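Local coordinates for lipid binding protein LpqN (Mycobacterium tuberculosis, PDB 6E5F), which supports cell envelope biogenesis, binds a dodecyl trehalose glycolipid, and may act as a membrane fusion protein connecting MmpL transporters with periplasmic proteins, at residues 144-149 against 154-159; 62-67 against 138-143. All coordinates share one frame; numbering follows the deposited sequence. Where two conformers were deposited one is given.

Both contacts involve short helices lying against the large antiparallel sheet, with centres about 12 Å apart. Contact 1 is a surface contact: a single lysine-aspartate salt bridge joins helix 143-146 to a turn in strand 152-162, close to the trehalose end of the bound glycolipid. Contact 2 is partly buried and apolar: two aromatic rings meet between helix 61-66 and helix 134-140, which are distant in sequence. Helices 134-140 and 143-146 follow each other in the chain, so the second element of contact 2 and the first of contact 1 are consecutive. The contacts also touch, Asp156 O lying 3.3 Å from Pro142 CB.

Contact 1: residues 144-149 against 154-159; sequences ELKNLP and SGDGSA. With L6T (alpha-D-glucopyranosyl 6-O-dodecyl-alpha-D-glucopyranoside), chain B.
Lys146, at the end of helix 143-146, and Asp156, in the type II' beta turn Ser154-Gly157, are the nearest backbone pair, with their CA atoms 7.9 Å apart. The turn breaks strand 152-162 of the large antiparallel sheet in a protein of the Mog1p/PsbP clan, and the positive phi of Gly155 suits its second position. Across the gap runs one salt bridge: Lys146 NZ donates to Asp156 OD1 at 2.8 Å. The other carboxylate oxygen, Asp156 OD2, is 3.5 Å from Lys146 NZ, so the ammonium sits lopsidedly on the carboxylate. The approach is from above the carboxylate plane, NZ standing 44° out of it. The bend at chi3 (67°) of Lys146 turns CE and NZ toward the aspartate, CE ending 3.2 Å from Asp156 OD1. Asp156 meets them with CG placed beside its own backbone N. Both residues are partly exposed, so solvent would probably weaken the attraction. The backbone of the turn has a second hold, since Asp156 O accepts a hydrogen bond from Trp168 NE1 of strand 165-176. On the helix side, Leu145 packs on Leu170 of the same strand, while Asn147 OD1 accepts from Asn58 ND2. The start of the turn reaches the ligand pocket, where Ser173 OG and Gly153 O also hydrogen-bond the glycolipid. Ser154 was deposited in two conformers, so its contact is doubtful in detail: in the one described, Ser154 OG makes a weak hydrogen bond of 3.5 Å to OAN, the ring oxygen of the unsubstituted glucose, and lies 3.2 Å from the anomeric carbon CAA.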
loop_
_atom_site.group_PDB
_atom_site.type_symbol
_atom_site.label_atom_id
_atom_site.label_comp_id
_atom_site.label_asym_id
_atom_site.label_seq_id
_atom_site.Cartn_x
_atom_site.Cartn_y
_atom_site.Cartn_z
ATOM N N GLU A 144 0.254 7.058 8.575
ATOM C CA GLU A 144 -1.110 7.088 8.055
ATOM C C GLU A 144 -2.014 6.113 8.802
ATOM O O GLU A 144 -3.079 6.498 9.301
ATOM C CB GLU A 144 -1.104 6.785 6.554
ATOM C CG GLU A 144 -2.485 6.821 5.915
ATOM C CD GLU A 144 -2.459 6.509 4.432
ATOM O OE1 GLU A 144 -3.546 6.454 3.817
ATOM O OE2 GLU A 144 -1.357 6.320 3.881
ATOM N N LEU A 145 -1.623 4.838 8.867
ATOM C CA LEU A 145 -2.454 3.857 9.563
ATOM C C LEU A 145 -2.598 4.208 11.034
ATOM O O LEU A 145 -3.675 4.044 11.615
ATOM C CB LEU A 145 -1.878 2.451 9.411
ATOM C CG LEU A 145 -1.821 1.793 8.029
ATOM C CD1 LEU A 145 -2.049 0.289 8.157
ATOM C CD2 LEU A 145 -2.795 2.402 7.038
ATOM N N LYS A 146 -1.522 4.685 11.661
ATOM C CA LYS A 146 -1.587 5.007 13.081
ATOM C C LYS A 146 -2.567 6.136 13.373
ATOM O O LYS A 146 -2.996 6.283 14.524
ATOM C CB LYS A 146 -0.192 5.342 13.610
ATOM C CG LYS A 146 0.734 4.136 13.681
ATOM C CD LYS A 146 2.157 4.533 14.046
ATOM C CE LYS A 146 2.259 5.057 15.469
ATOM N NZ LYS A 146 3.633 5.542 15.784
ATOM N N ASN A 147 -2.943 6.923 12.364
ATOM C CA ASN A 147 -3.918 7.991 12.525
ATOM C C ASN A 147 -5.353 7.528 12.299
ATOM O O ASN A 147 -6.280 8.326 12.476
ATOM C CB ASN A 147 -3.610 9.147 11.565
ATOM C CG ASN A 147 -2.357 9.912 11.949
ATOM O OD1 ASN A 147 -1.902 9.856 13.090
ATOM N ND2 ASN A 147 -1.796 10.644 10.989
ATOM N N LEU A 148 -5.561 6.273 11.907
ATOM C CA LEU A 148 -6.911 5.770 11.700
ATOM C C LEU A 148 -7.671 5.756 13.025
ATOM O O LEU A 148 -7.081 5.519 14.084
ATOM C CB LEU A 148 -6.855 4.351 11.138
ATOM C CG LEU A 148 -7.409 4.042 9.742
ATOM C CD1 LEU A 148 -7.495 5.258 8.832
ATOM C CD2 LEU A 148 -6.551 2.969 9.094
ATOM N N PRO A 149 -8.984 5.997 12.997
ATOM C CA PRO A 149 -9.764 6.006 14.246
ATOM C C PRO A 149 -9.674 4.677 14.976
ATOM O O PRO A 149 -10.035 3.626 14.439
ATOM C CB PRO A 149 -11.194 6.286 13.767
ATOM C CG PRO A 149 -11.042 6.930 12.444
ATOM C CD PRO A 149 -9.823 6.322 11.829
ATOM N N SER A 154 0.642 -3.796 16.340
ATOM C CA SER A 154 1.857 -4.181 17.056
ATOM C C SER A 154 2.942 -3.183 16.675
ATOM O O SER A 154 3.666 -3.357 15.692
ATOM C CB SER A 154 2.246 -5.615 16.720
ATOM O OG SER A 154 1.271 -6.528 17.194
ATOM N N GLY A 155 3.046 -2.115 17.461
ATOM C CA GLY A 155 4.087 -1.133 17.237
ATOM C C GLY A 155 3.869 -0.361 15.952
ATOM O O GLY A 155 2.738 -0.062 15.552
ATOM N N ASP A 156 4.975 -0.032 15.294
ATOM C CA ASP A 156 4.956 0.769 14.082
ATOM C C ASP A 156 5.148 -0.066 12.826
ATOM O O ASP A 156 5.321 0.499 11.744
ATOM C CB ASP A 156 6.039 1.849 14.148
ATOM C CG ASP A 156 5.755 2.897 15.203
ATOM O OD1 ASP A 156 4.637 2.892 15.758
ATOM O OD2 ASP A 156 6.649 3.724 15.481
ATOM N N GLY A 157 5.111 -1.382 12.937
ATOM C CA GLY A 157 5.389 -2.238 11.803
ATOM C C GLY A 157 6.846 -2.647 11.750
ATOM O O GLY A 157 7.589 -2.558 12.733
ATOM N N SER A 158 7.255 -3.124 10.580
ATOM C CA SER A 158 8.615 -3.603 10.411
ATOM C C SER A 158 9.084 -3.386 8.981
ATOM O O SER A 158 8.282 -3.299 8.040
ATOM C CB SER A 158 8.732 -5.092 10.757
ATOM O OG SER A 158 8.000 -5.873 9.835
ATOM N N ALA A 159 10.403 -3.324 8.835
ATOM C CA ALA A 159 11.024 -3.258 7.527
ATOM C C ALA A 159 10.769 -4.541 6.754
ATOM O O ALA A 159 10.591 -5.623 7.327
ATOM C CB ALA A 159 12.530 -3.046 7.655
HETATM C C1 L6T B . -3.594 -5.839 16.813
HETATM C C2 L6T B . -5.108 -5.751 16.725
HETATM C C3 L6T B . -5.670 -7.098 16.334
HETATM C C4 L6T B . -5.051 -7.519 15.015
HETATM C C5 L6T B . -3.538 -7.599 15.199
HETATM C C6 L6T B . -2.853 -8.120 13.902
HETATM C CAA L6T B . -1.811 -6.607 18.107
HETATM C CAO L6T B . -2.285 -5.206 19.979
HETATM C CAP L6T B . -2.036 -3.813 20.565
HETATM C CAR L6T B . -1.790 -6.268 20.947
HETATM C CAT L6T B . -2.054 -7.634 20.344
HETATM C CAV L6T B . -1.322 -7.717 19.022
HETATM C CAX L6T B . -2.534 -7.332 11.725
HETATM C CAY L6T B . -2.917 -8.413 10.671
HETATM C CAZ L6T B . -2.495 -7.729 9.372
HETATM C CBA L6T B . -2.391 -8.823 8.309
HETATM C CBB L6T B . -2.711 -8.001 7.054
HETATM C CBC L6T B . -1.845 -8.517 5.941
HETATM C CBD L6T B . -2.078 -7.584 4.704
HETATM C CBE L6T B . -0.846 -7.734 3.847
HETATM C CBF L6T B . 0.038 -6.433 3.821
HETATM C CBG L6T B . -0.594 -5.391 2.876
HETATM C CBH L6T B . -0.734 -5.943 1.471
HETATM C CBI L6T B . 0.491 -6.722 0.977
HETATM O O1 L6T B . -3.216 -6.762 17.845
HETATM O O2 L6T B . -5.638 -5.369 17.999
HETATM O O3 L6T B . -7.094 -7.010 16.204
HETATM O O4 L6T B . -5.573 -8.794 14.644
HETATM O O5 L6T B . -3.043 -6.286 15.549
HETATM O O6 L6T B . -3.397 -7.348 12.869
HETATM O OAN L6T B . -1.581 -5.323 18.727
HETATM O OAQ L6T B . -0.630 -3.590 20.687
HETATM O OAS L6T B . -2.484 -6.153 22.197
HETATM O OAU L6T B . -1.579 -8.659 21.227
HETATM O OAW L6T B . -1.572 -8.989 18.410
#

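Contact 2: residues 62-67 against 138-143; sequences ADYIRD and LQFAPG
Tyr64 and Phe140 make an aromatic contact between two short helices, 61-66 near the start of the modelled chain and 134-140, which follows strand 120-130 of the large antiparallel sheet. Their CA atoms are 7.7 Å apart, the shortest such distance between the segments, and the two side chains cross at about a right angle. The rings form an oblique pair, with centroids 5.6 Å apart and planes at 49°. One flank of the phenylalanine ring does the touching: Phe140 CD2 lies 3.7 Å from Tyr64 CB, and Phe140 CE2 lies 3.8 Å from Tyr64 CD1. Phe140 thus rests against the CB end of the tyrosine, away from its hydroxyl. With CG trans to the backbone N (chi1 173°), Tyr64 extends away from its helix, and its OH hydrogen-bonds to Asp133 N in the chain just ahead of helix 134-140. This polar bond ties the buried phenol to the same second helix region that supplies Phe140. Behind the contact, Arg66 joins two aspartates of its own segment: Arg66 NH2 donates to Asp63 OD1 at 2.6 Å, and Arg66 NE makes a weak bond to Asp67 OD1 at 3.1 Å. The first of these meets OD1 on its anti side, 23° out of the carboxylate plane. A type I turn runs from Phe140 to Gly143, with Gly143 N bonded to Phe140 O, and leads into helix 143-146. Tyr59 and Phe140 form an edge-to-face pair, and Tyr59 also touches Tyr64, whose side chain reaches Ile70 of strand 70-74, while Ala141 and Pro142 rest on Trp168 of strand 165-176.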
loop_
_atom_site.group_PDB
_atom_site.type_symbol
_atom_site.label_atom_id
_atom_site.label_comp_id
_atom_site.label_asym_id
_atom_site.label_seq_id
_atom_site.Cartn_x
_atom_site.Cartn_y
_atom_site.Cartn_z
ATOM N N ALA A 62 2.403 12.011 3.488
ATOM C CA ALA A 62 1.769 13.189 2.907
ATOM C C ALA A 62 2.264 14.466 3.576
ATOM O O ALA A 62 2.494 15.477 2.903
ATOM C CB ALA A 62 0.250 13.076 3.027
ATOM N N ASP A 63 2.422 14.446 4.901
ATOM C CA ASP A 63 2.979 15.603 5.593
ATOM C C ASP A 63 4.399 15.881 5.116
ATOM O O ASP A 63 4.770 17.037 4.868
ATOM C CB ASP A 63 2.978 15.353 7.102
ATOM C CG ASP A 63 1.578 15.198 7.677
ATOM O OD1 ASP A 63 0.642 15.854 7.176
ATOM O OD2 ASP A 63 1.419 14.427 8.644
ATOM N N TYR A 64 5.207 14.829 4.985
ATOM C CA TYR A 64 6.581 14.976 4.521
ATOM C C TYR A 64 6.630 15.622 3.141
ATOM O O TYR A 64 7.444 16.521 2.894
ATOM C CB TYR A 64 7.249 13.599 4.516
ATOM C CG TYR A 64 8.620 13.561 3.894
ATOM C CD1 TYR A 64 9.670 14.291 4.428
ATOM C CD2 TYR A 64 8.867 12.784 2.771
ATOM C CE1 TYR A 64 10.929 14.260 3.851
ATOM C CE2 TYR A 64 10.115 12.744 2.194
ATOM C CZ TYR A 64 11.142 13.481 2.738
ATOM O OH TYR A 64 12.387 13.434 2.148
ATOM N N ILE A 65 5.750 15.193 2.234
ATOM C CA ILE A 65 5.697 15.778 0.897
ATOM C C ILE A 65 5.278 17.240 0.971
ATOM O O ILE A 65 5.867 18.109 0.315
ATOM C CB ILE A 65 4.751 14.957 0.004
ATOM C CG1 ILE A 65 5.330 13.564 -0.242
ATOM C CG2 ILE A 65 4.505 15.684 -1.307
ATOM C CD1 ILE A 65 4.342 12.579 -0.836
ATOM N N ARG A 66 4.246 17.532 1.763
ATOM C CA ARG A 66 3.727 18.893 1.856
ATOM C C ARG A 66 4.772 19.855 2.409
ATOM O O ARG A 66 4.835 21.018 1.994
ATOM C CB ARG A 66 2.481 18.895 2.745
ATOM C CG ARG A 66 1.874 20.268 2.992
ATOM C CD ARG A 66 0.871 20.242 4.143
ATOM N NE ARG A 66 1.529 20.081 5.441
ATOM C CZ ARG A 66 1.270 19.114 6.323
ATOM N NH1 ARG A 66 1.938 19.078 7.468
ATOM N NH2 ARG A 66 0.343 18.195 6.080
ATOM N N ASP A 67 5.600 19.391 3.341
ATOM C CA ASP A 67 6.495 20.265 4.086
ATOM C C ASP A 67 7.844 20.467 3.413
ATOM O O ASP A 67 8.695 21.167 3.970
ATOM C CB ASP A 67 6.709 19.714 5.500
ATOM C CG ASP A 67 5.456 19.787 6.352
ATOM O OD1 ASP A 67 4.570 20.605 6.038
ATOM O OD2 ASP A 67 5.359 19.025 7.335
ATOM N N LEU A 138 10.218 5.833 4.020
ATOM C CA LEU A 138 10.067 4.647 4.861
ATOM C C LEU A 138 9.864 5.037 6.318
ATOM O O LEU A 138 9.045 4.446 7.028
ATOM C CB LEU A 138 11.311 3.764 4.729
ATOM C CG LEU A 138 11.595 3.160 3.350
ATOM C CD1 LEU A 138 13.034 2.690 3.251
ATOM C CD2 LEU A 138 10.649 2.003 3.077
ATOM N N GLN A 139 10.616 6.041 6.785
ATOM C CA GLN A 139 10.511 6.459 8.178
ATOM C C GLN A 139 9.087 6.869 8.536
ATOM O O GLN A 139 8.604 6.561 9.631
ATOM C CB GLN A 139 11.491 7.598 8.460
ATOM C CG GLN A 139 11.518 8.038 9.911
ATOM C CD GLN A 139 12.595 9.072 10.191
ATOM O OE1 GLN A 139 13.414 9.385 9.327
ATOM N NE2 GLN A 139 12.597 9.608 11.404
ATOM N N PHE A 140 8.390 7.552 7.630
ATOM C CA PHE A 140 7.068 8.092 7.921
ATOM C C PHE A 140 5.931 7.215 7.412
ATOM O O PHE A 140 4.761 7.567 7.612
ATOM C CB PHE A 140 6.945 9.509 7.349
ATOM C CG PHE A 140 7.963 10.464 7.897
ATOM C CD1 PHE A 140 8.222 10.518 9.258
ATOM C CD2 PHE A 140 8.678 11.293 7.051
ATOM C CE1 PHE A 140 9.161 11.388 9.764
ATOM C CE2 PHE A 140 9.619 12.165 7.553
ATOM C CZ PHE A 140 9.860 12.216 8.911
ATOM N N ALA A 141 6.239 6.079 6.799
ATOM C CA ALA A 141 5.198 5.170 6.319
ATOM C C ALA A 141 4.168 4.780 7.381
ATOM O O ALA A 141 2.975 4.718 7.038
ATOM C CB ALA A 141 5.857 3.916 5.729
ATOM N N PRO A 142 4.527 4.499 8.635
ATOM C CA PRO A 142 3.495 4.058 9.591
ATOM C C PRO A 142 2.517 5.146 10.006
ATOM O O PRO A 142 1.467 4.818 10.573
ATOM C CB PRO A 142 4.300 3.516 10.778
ATOM C CG PRO A 142 5.668 4.016 10.620
ATOM C CD PRO A 142 5.889 4.378 9.181
ATOM N N GLY A 143 2.796 6.419 9.710
ATOM C CA GLY A 143 1.975 7.491 10.245
ATOM C C GLY A 143 0.515 7.393 9.840
ATOM O O GLY A 143 -0.382 7.615 10.659
#